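Local coordinates for protein hyaluronidase (Streptomyces koganeiensis, PDB 4UFQ) that probably cleaves hyaluronan and assembles as an elongated, strand-rich trimer, at residues T140-D148 with R154-R162. Residues are numbered along the deposited sequence; the frame is centred on the assembly and turned at random.
Sequences TGRIGVGID and RAQVHIVQR
Strands 143-145 and 157-160 run parallel, 9° apart, bonded from Ile143 N to Gln156 O, His158 N to Ile143 O, Val145 N to His158 O and Val160 N to Val145 O. On one face of the sheet Ile143 CB lies 4.2 Å from Val157 CG2, and Val145 CB is equally far from Ile159 CG1. His158 points to the other face, where Ile147 CG2 sits over the middle of its imidazole, a CH-pi contact 3.7 Å from the ring centroid and 10° off its normal. An extended first torsion (chi1 180°) carries the ring out to Ile147 and to Arg154, whose N donates to His158 ND1 at 3.0 Å; NE2 bonds Glu172 of the second subunit. Strand 157-160 also pairs in parallel with a strand of that subunit, consistent with the interwound trimeric beta fibres of phage-tail hyaluronidases. Gly146 and Ile147 form a G1 beta bulge against Asp133. Gly146 O accepts from both NE and NH2 of Arg162, each 2.8 Å away, and lies in the guanidinium plane. Arg162 NH2 also bridges to Asp148 OD1 at 3.0 Å, from above the carboxylate plane. At the opposite end, Gln156 NE2 reaches the Thr140 and Gly141 carbonyls through one water each, while OE1 accepts from Arg162 N of the second subunit.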
ATOM      1  N   THR B 140      11.013  -2.418 -11.525  1.00 20.93           N
ATOM      2  CA  THR B 140      12.404  -1.959 -11.482  1.00 18.00           C
ATOM      3  C   THR B 140      12.745  -1.155 -10.229  1.00 19.81           C
ATOM      4  O   THR B 140      13.924  -0.932  -9.925  1.00 22.67           O
ATOM      5  CB  THR B 140      12.683  -1.010 -12.654  1.00 20.39           C
ATOM      6  OG1 THR B 140      11.732   0.064 -12.595  1.00 21.22           O
ATOM      7  CG2 THR B 140      12.576  -1.742 -13.992  1.00 21.59           C
ATOM      8  N   GLY B 141      11.721  -0.707  -9.513  1.00 19.34           N
ATOM      9  CA  GLY B 141      11.904   0.159  -8.371  1.00 19.21           C
ATOM     10  C   GLY B 141      11.717   1.630  -8.699  1.00 16.67           C
ATOM     11  O   GLY B 141      11.633   2.450  -7.788  1.00 18.45           O
ATOM     12  N   ARG B 142      11.640   1.985  -9.983  1.00 16.63           N
ATOM     13  CA  ARG B 142      11.449   3.410 -10.310  1.00 17.31           C
ATOM     14  C   ARG B 142      10.044   3.858  -9.888  1.00 17.18           C
ATOM     15  O   ARG B 142       9.077   3.080  -9.941  1.00 17.25           O
ATOM     16  CB  ARG B 142      11.672   3.698 -11.796  1.00 16.21           C
ATOM     17  CG  ARG B 142      13.087   3.436 -12.292  1.00 16.62           C
ATOM     18  CD  ARG B 142      13.294   4.013 -13.662  1.00 18.68           C
ATOM     19  NE  ARG B 142      14.581   3.624 -14.216  1.00 20.20           N
ATOM     20  CZ  ARG B 142      14.962   3.911 -15.445  1.00 19.47           C
ATOM     21  NH1 ARG B 142      14.186   4.675 -16.204  1.00 22.03           N
ATOM     22  NH2 ARG B 142      16.146   3.488 -15.884  1.00 22.19           N
ATOM     23  N   ILE B 143       9.943   5.112  -9.467  1.00 15.59           N
ATOM     24  CA  ILE B 143       8.713   5.679  -8.956  1.00 15.84           C
ATOM     25  C   ILE B 143       8.218   6.800  -9.841  1.00 16.61           C
ATOM     26  O   ILE B 143       9.014   7.676 -10.240  1.00 15.79           O
ATOM     27  CB  ILE B 143       8.899   6.192  -7.520  1.00 16.12           C
ATOM     28  CG1 ILE B 143       9.346   5.022  -6.635  1.00 16.33           C
ATOM     29  CG2 ILE B 143       7.621   6.852  -7.013  1.00 18.60           C
ATOM     30  CD1 ILE B 143       9.308   5.305  -5.152  1.00 16.44           C
ATOM     31  N   GLY B 144       6.932   6.753 -10.188  1.00 15.98           N
ATOM     32  CA  GLY B 144       6.268   7.841 -10.882  1.00 15.33           C
ATOM     33  C   GLY B 144       5.218   8.493 -10.006  1.00 16.13           C
ATOM     34  O   GLY B 144       4.462   7.805  -9.288  1.00 16.51           O
ATOM     35  N   VAL B 145       5.170   9.827 -10.067  1.00 16.14           N
ATOM     36  CA  VAL B 145       4.212  10.641  -9.318  1.00 13.69           C
ATOM     37  C   VAL B 145       3.546  11.598 -10.313  1.00 17.55           C
ATOM     38  O   VAL B 145       4.155  12.594 -10.715  1.00 16.26           O
ATOM     39  CB  VAL B 145       4.857  11.418  -8.143  1.00 15.13           C
ATOM     40  CG1 VAL B 145       3.800  12.213  -7.387  1.00 15.90           C
ATOM     41  CG2 VAL B 145       5.618  10.499  -7.181  1.00 16.62           C
ATOM     42  N   GLY B 146       2.323  11.310 -10.735  1.00 15.66           N
ATOM     43  CA  GLY B 146       1.657  12.131 -11.731  1.00 16.21           C
ATOM     44  C   GLY B 146       2.142  11.931 -13.155  1.00 17.51           C
ATOM     45  O   GLY B 146       1.860  12.759 -14.026  1.00 18.68           O
ATOM     46  N   ILE B 147       2.861  10.845 -13.420  1.00 18.69           N
ATOM     47  CA  ILE B 147       3.278  10.549 -14.782  1.00 18.62           C
ATOM     48  C   ILE B 147       2.084  10.018 -15.569  1.00 20.11           C
ATOM     49  O   ILE B 147       1.053   9.629 -14.996  1.00 22.79           O
ATOM     50  CB  ILE B 147       4.470   9.532 -14.826  1.00 17.63           C
ATOM     51  CG1 ILE B 147       4.059   8.185 -14.203  1.00 17.70           C
ATOM     52  CG2 ILE B 147       5.691  10.123 -14.130  1.00 19.06           C
ATOM     53  CD1 ILE B 147       5.106   7.097 -14.385  1.00 19.68           C
ATOM     54  N   ASP B 148       2.207  10.003 -16.888  1.00 20.17           N
ATOM     55  CA  ASP B 148       1.168   9.442 -17.728  1.00 20.28           C
ATOM     56  C   ASP B 148       0.993   7.970 -17.362  1.00 20.87           C
ATOM     57  O   ASP B 148       1.979   7.270 -17.094  1.00 23.02           O
ATOM     58  CB  ASP B 148       1.542   9.580 -19.206  1.00 21.29           C
ATOM     59  CG  ASP B 148       1.569  11.026 -19.686  1.00 33.39           C
ATOM     60  OD1 ASP B 148       0.968  11.905 -19.037  1.00 29.11           O
ATOM     61  OD2 ASP B 148       2.180  11.273 -20.743  1.00 30.34           O
ATOM     62  N   ARG B 154      11.334   8.335 -15.844  1.00 17.16           N
ATOM     63  CA  ARG B 154      12.601   8.676 -16.498  1.00 18.99           C
ATOM     64  C   ARG B 154      13.706   9.055 -15.503  1.00 18.73           C
ATOM     65  O   ARG B 154      14.731   9.662 -15.873  1.00 18.18           O
ATOM     66  CB  ARG B 154      12.387   9.772 -17.559  1.00 18.19           C
ATOM     67  CG  ARG B 154      11.453   9.363 -18.692  1.00 18.42           C
ATOM     68  CD  ARG B 154      11.564  10.263 -19.919  1.00 20.37           C
ATOM     69  NE  ARG B 154      11.255  11.670 -19.594  1.00 19.71           N
ATOM     70  CZ  ARG B 154      10.037  12.196 -19.612  1.00 18.31           C
ATOM     71  NH1 ARG B 154       8.962  11.451 -19.880  1.00 22.28           N
ATOM     72  NH2 ARG B 154       9.870  13.466 -19.324  1.00 21.81           N
ATOM     73  N   ALA B 155      13.520   8.651 -14.255  1.00 16.65           N
ATOM     74  CA  ALA B 155      14.522   8.783 -13.205  1.00 15.69           C
ATOM     75  C   ALA B 155      14.124   7.807 -12.100  1.00 16.20           C
ATOM     76  O   ALA B 155      13.026   7.199 -12.163  1.00 16.58           O
ATOM     77  CB  ALA B 155      14.563  10.243 -12.677  1.00 14.96           C
ATOM     78  N   GLN B 156      14.953   7.685 -11.064  1.00 15.00           N
ATOM     79  CA  GLN B 156      14.570   6.829  -9.947  1.00 15.32           C
ATOM     80  C   GLN B 156      13.234   7.263  -9.337  1.00 14.74           C
ATOM     81  O   GLN B 156      12.421   6.403  -8.960  1.00 16.23           O
ATOM     82  CB  GLN B 156      15.675   6.769  -8.895  1.00 14.32           C
ATOM     83  CG  GLN B 156      15.527   5.548  -7.987  1.00 15.94           C
ATOM     84  CD  GLN B 156      15.946   4.248  -8.613  1.00 16.10           C
ATOM     85  OE1 GLN B 156      16.727   4.196  -9.568  1.00 17.95           O
ATOM     86  NE2 GLN B 156      15.419   3.156  -8.077  1.00 18.70           N
ATOM     87  N   VAL B 157      13.028   8.577  -9.236  1.00 15.34           N
ATOM     88  CA  VAL B 157      11.738   9.174  -8.882  1.00 15.91           C
ATOM     89  C   VAL B 157      11.451  10.268  -9.904  1.00 15.50           C
ATOM     90  O   VAL B 157      12.311  11.116 -10.160  1.00 15.42           O
ATOM     91  CB  VAL B 157      11.756   9.781  -7.469  1.00 13.95           C
ATOM     92  CG1 VAL B 157      10.429  10.460  -7.145  1.00 14.55           C
ATOM     93  CG2 VAL B 157      12.056   8.674  -6.456  1.00 14.54           C
ATOM     94  N   HIS B 158      10.263  10.237 -10.501  1.00 14.30           N
ATOM     95  CA  HIS B 158       9.853  11.141 -11.578  1.00 13.92           C
ATOM     96  C   HIS B 158       8.535  11.782 -11.148  1.00 16.14           C
ATOM     97  O   HIS B 158       7.532  11.078 -10.991  1.00 16.33           O
ATOM     98  CB  HIS B 158       9.670  10.318 -12.865  1.00 13.72           C
ATOM     99  CG  HIS B 158       9.239  11.076 -14.090  1.00 15.17           C
ATOM    100  ND1 HIS B 158       9.322  10.517 -15.350  1.00 15.88           N
ATOM    101  CD2 HIS B 158       8.697  12.306 -14.262  1.00 16.45           C
ATOM    102  CE1 HIS B 158       8.862  11.375 -16.244  1.00 17.43           C
ATOM    103  NE2 HIS B 158       8.487  12.474 -15.616  1.00 18.10           N
ATOM    104  N   ILE B 159       8.547  13.104 -10.927  1.00 15.07           N
ATOM    105  CA  ILE B 159       7.376  13.875 -10.494  1.00 13.75           C
ATOM    106  C   ILE B 159       6.947  14.833 -11.560  1.00 15.55           C
ATOM    107  O   ILE B 159       7.797  15.536 -12.123  1.00 15.56           O
ATOM    108  CB  ILE B 159       7.683  14.707  -9.204  1.00 14.37           C
ATOM    109  CG1 ILE B 159       8.300  13.822  -8.115  1.00 16.82           C
ATOM    110  CG2 ILE B 159       6.417  15.411  -8.717  1.00 15.59           C
ATOM    111  CD1 ILE B 159       8.855  14.591  -6.915  1.00 16.46           C
ATOM    112  N   VAL B 160       5.648  14.899 -11.828  1.00 14.80           N
ATOM    113  CA  VAL B 160       5.069  15.864 -12.758  1.00 16.08           C
ATOM    114  C   VAL B 160       4.105  16.787 -12.015  1.00 17.28           C
ATOM    115  O   VAL B 160       3.165  16.319 -11.377  1.00 16.96           O
ATOM    116  CB  VAL B 160       4.321  15.168 -13.904  1.00 16.70           C
ATOM    117  CG1 VAL B 160       3.784  16.179 -14.913  1.00 19.89           C
ATOM    118  CG2 VAL B 160       5.239  14.158 -14.590  1.00 20.17           C
ATOM    119  N   GLN B 161       4.331  18.102 -12.124  1.00 17.03           N
ATOM    120  CA  GLN B 161       3.427  19.119 -11.600  1.00 17.94           C
ATOM    121  C   GLN B 161       2.128  19.071 -12.393  1.00 20.55           C
ATOM    122  O   GLN B 161       2.136  19.303 -13.600  1.00 23.06           O
ATOM    123  CB  GLN B 161       4.105  20.489 -11.711  1.00 18.65           C
ATOM    124  CG  GLN B 161       3.410  21.677 -11.043  1.00 19.00           C
ATOM    125  CD  GLN B 161       4.289  22.935 -11.062  1.00 18.20           C
ATOM    126  OE1 GLN B 161       5.502  22.845 -11.227  1.00 21.32           O
ATOM    127  NE2 GLN B 161       3.677  24.092 -10.894  1.00 23.20           N
ATOM    128  N   ARG B 162       1.016  18.758 -11.717  1.00 18.66           N
ATOM    129  CA  ARG B 162      -0.289  18.628 -12.356  1.00 17.85           C
ATOM    130  C   ARG B 162      -1.309  19.627 -11.818  1.00 22.00           C
ATOM    131  O   ARG B 162      -1.142  20.173 -10.725  1.00 22.94           O
ATOM    132  CB  ARG B 162      -0.846  17.210 -12.160  1.00 19.45           C
ATOM    133  CG  ARG B 162       0.001  16.122 -12.794  1.00 18.65           C
ATOM    134  CD  ARG B 162      -0.148  16.157 -14.305  1.00 21.16           C
ATOM    135  NE  ARG B 162       0.554  15.028 -14.902  1.00 20.76           N
ATOM    136  CZ  ARG B 162       0.614  14.768 -16.205  1.00 25.69           C
ATOM    137  NH1 ARG B 162       0.025  15.559 -17.092  1.00 33.41           N
ATOM    138  NH2 ARG B 162       1.288  13.705 -16.618  1.00 24.01           N
TER
HETATM  139  O   HOH W   1      15.983   0.139  -8.557  1.00 21.72           O
HETATM  140  O   HOH W   2      13.535   2.322  -5.918  1.00 18.67           O
HETATM  141  O   HOH W   3      16.473   2.403 -11.912  1.00 33.16           O